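Local coordinates for protein A-adding tRNA nucleotidyltransferase (Aquifex aeolicus, PDB 4WBY) that adds the terminal adenosine to tRNAs ending in CC, using ATP and magnesium, to complete the CCA tail, at residues A[253-258]-A[341-346]. Sequence-based numbering, arbitrary orientation.
Sequences RKVVDW and LLMLEE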
# COMPACT_ATOMS: atom_id res chain seq x y z
N ARG A 253 -4.14 -10.73 -12.00
CA ARG A 253 -4.95 -9.51 -11.93
C ARG A 253 -6.37 -9.76 -12.45
O ARG A 253 -7.33 -9.26 -11.87
CB ARG A 253 -4.29 -8.37 -12.71
CG ARG A 253 -5.13 -7.09 -12.69
CD ARG A 253 -4.34 -5.89 -13.15
NE ARG A 253 -4.07 -5.96 -14.58
CZ ARG A 253 -3.42 -5.02 -15.26
NH1 ARG A 253 -2.97 -3.94 -14.64
NH2 ARG A 253 -3.22 -5.18 -16.56
N LYS A 254 -6.51 -10.54 -13.51
CA LYS A 254 -7.84 -10.87 -14.01
C LYS A 254 -8.63 -11.64 -12.97
O LYS A 254 -9.82 -11.40 -12.78
CB LYS A 254 -7.75 -11.66 -15.32
CG LYS A 254 -7.16 -10.87 -16.48
CD LYS A 254 -7.12 -11.71 -17.75
CE LYS A 254 -6.59 -10.91 -18.93
NZ LYS A 254 -7.49 -9.78 -19.29
N VAL A 255 -7.98 -12.58 -12.28
CA VAL A 255 -8.65 -13.39 -11.27
C VAL A 255 -9.06 -12.55 -10.07
O VAL A 255 -10.19 -12.66 -9.56
CB VAL A 255 -7.74 -14.56 -10.81
CG1 VAL A 255 -8.33 -15.26 -9.57
CG2 VAL A 255 -7.54 -15.55 -11.94
N VAL A 256 -8.16 -11.68 -9.62
CA VAL A 256 -8.42 -10.82 -8.48
C VAL A 256 -9.54 -9.82 -8.76
O VAL A 256 -10.40 -9.58 -7.90
CB VAL A 256 -7.13 -10.06 -8.07
CG1 VAL A 256 -7.46 -8.82 -7.23
CG2 VAL A 256 -6.18 -11.00 -7.34
N ASP A 257 -9.53 -9.24 -9.95
CA ASP A 257 -10.57 -8.27 -10.31
C ASP A 257 -11.92 -8.97 -10.36
O ASP A 257 -12.94 -8.41 -9.91
CB ASP A 257 -10.25 -7.62 -11.66
CG ASP A 257 -9.08 -6.64 -11.58
OD1 ASP A 257 -8.68 -6.25 -10.46
OD2 ASP A 257 -8.56 -6.26 -12.65
N TRP A 258 -11.94 -10.19 -10.88
CA TRP A 258 -13.17 -10.98 -10.92
C TRP A 258 -13.67 -11.29 -9.50
O TRP A 258 -14.84 -11.10 -9.19
CB TRP A 258 -12.95 -12.28 -11.70
CG TRP A 258 -14.07 -13.26 -11.57
CD1 TRP A 258 -15.22 -13.30 -12.31
CD2 TRP A 258 -14.15 -14.36 -10.65
NE1 TRP A 258 -16.01 -14.35 -11.90
CE2 TRP A 258 -15.38 -15.01 -10.88
CE3 TRP A 258 -13.30 -14.85 -9.65
CZ2 TRP A 258 -15.78 -16.14 -10.15
CZ3 TRP A 258 -13.70 -15.97 -8.93
CH2 TRP A 258 -14.93 -16.59 -9.18
N LEU A 341 -5.18 -18.78 -6.49
CA LEU A 341 -3.96 -19.31 -7.09
C LEU A 341 -4.27 -20.46 -8.05
O LEU A 341 -3.70 -20.56 -9.13
CB LEU A 341 -2.98 -19.76 -6.01
CG LEU A 341 -1.69 -18.95 -5.80
CD1 LEU A 341 -1.85 -17.48 -6.17
CD2 LEU A 341 -1.21 -19.10 -4.36
N LEU A 342 -5.20 -21.33 -7.64
CA LEU A 342 -5.61 -22.46 -8.46
C LEU A 342 -6.25 -21.99 -9.77
O LEU A 342 -6.15 -22.67 -10.79
CB LEU A 342 -6.57 -23.37 -7.69
CG LEU A 342 -5.90 -24.28 -6.65
CD1 LEU A 342 -6.92 -24.81 -5.66
CD2 LEU A 342 -5.17 -25.45 -7.31
N MET A 343 -6.87 -20.82 -9.74
CA MET A 343 -7.50 -20.28 -10.94
C MET A 343 -6.50 -19.79 -11.99
O MET A 343 -6.89 -19.45 -13.10
CB MET A 343 -8.45 -19.15 -10.58
CG MET A 343 -9.70 -19.66 -9.88
SD MET A 343 -10.88 -18.35 -9.51
CE MET A 343 -11.27 -17.76 -11.15
N LEU A 344 -5.22 -19.78 -11.63
CA LEU A 344 -4.16 -19.49 -12.60
C LEU A 344 -3.88 -20.69 -13.49
O LEU A 344 -3.19 -20.58 -14.50
CB LEU A 344 -2.87 -19.06 -11.89
CG LEU A 344 -3.02 -17.83 -11.01
CD1 LEU A 344 -1.74 -17.54 -10.24
CD2 LEU A 344 -3.42 -16.63 -11.85
N GLU A 345 -4.39 -21.85 -13.09
CA GLU A 345 -4.29 -23.06 -13.91
C GLU A 345 -5.53 -23.16 -14.78
O GLU A 345 -6.62 -23.40 -14.27
CB GLU A 345 -4.15 -24.30 -13.04
CG GLU A 345 -3.14 -24.16 -11.91
CD GLU A 345 -1.72 -24.05 -12.41
OE1 GLU A 345 -1.42 -24.64 -13.47
OE2 GLU A 345 -0.91 -23.38 -11.74
N GLU A 346 -5.36 -22.97 -16.08
CA GLU A 346 -6.51 -22.87 -16.98
C GLU A 346 -7.42 -24.09 -16.91
O GLU A 346 -8.64 -23.97 -17.01
CB GLU A 346 -6.03 -22.65 -18.42
CG GLU A 346 -7.15 -22.43 -19.43
CD GLU A 346 -7.95 -21.16 -19.16
OE1 GLU A 346 -7.48 -20.28 -18.41
OE2 GLU A 346 -9.07 -21.04 -19.72
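Met343, in the type I turn from Leu342 to Glu345 at helix 336-342, reaches to Val255 and Trp258, which lie about one helical turn apart on helix 243-262. CB of Met343 sits against both methyls of Val255, 4.0 Å from CG1 and 4.0 Å from CG2. With CG anti to the carbonyl carbon (chi1 -72°), the chain then runs past the valine toward the indole. SD touches both residues, 4.0 Å from Val255 CG1 and 3.7 Å from Trp258 CZ3, approaching the six-membered ring obliquely. A bend at chi3 (62°) brings CE over that ring, off-centre, 4.2 Å from the ring centroid and 29° from its normal, a CH-pi contact. Val255 CG2, which also packs on Met343 CB, touches Leu344 CD2 at 4.3 Å. Cutting Val255 back to an alanine would probably open a gap beside CB and SD of Met343, take from Leu344 CD2 its contact with CG2, and let the thioether shift on the indole. Beyond the two segments, Met343 also touches Ile352, and Trp258 lies on Lys353 and Glu357, all of helix 349-359. This is a Met-aromatic contact joining helix 243-262 to the type I turn in the helical C-terminal part of the chain, away from the ATP and magnesium sites of the nucleotidyltransferase.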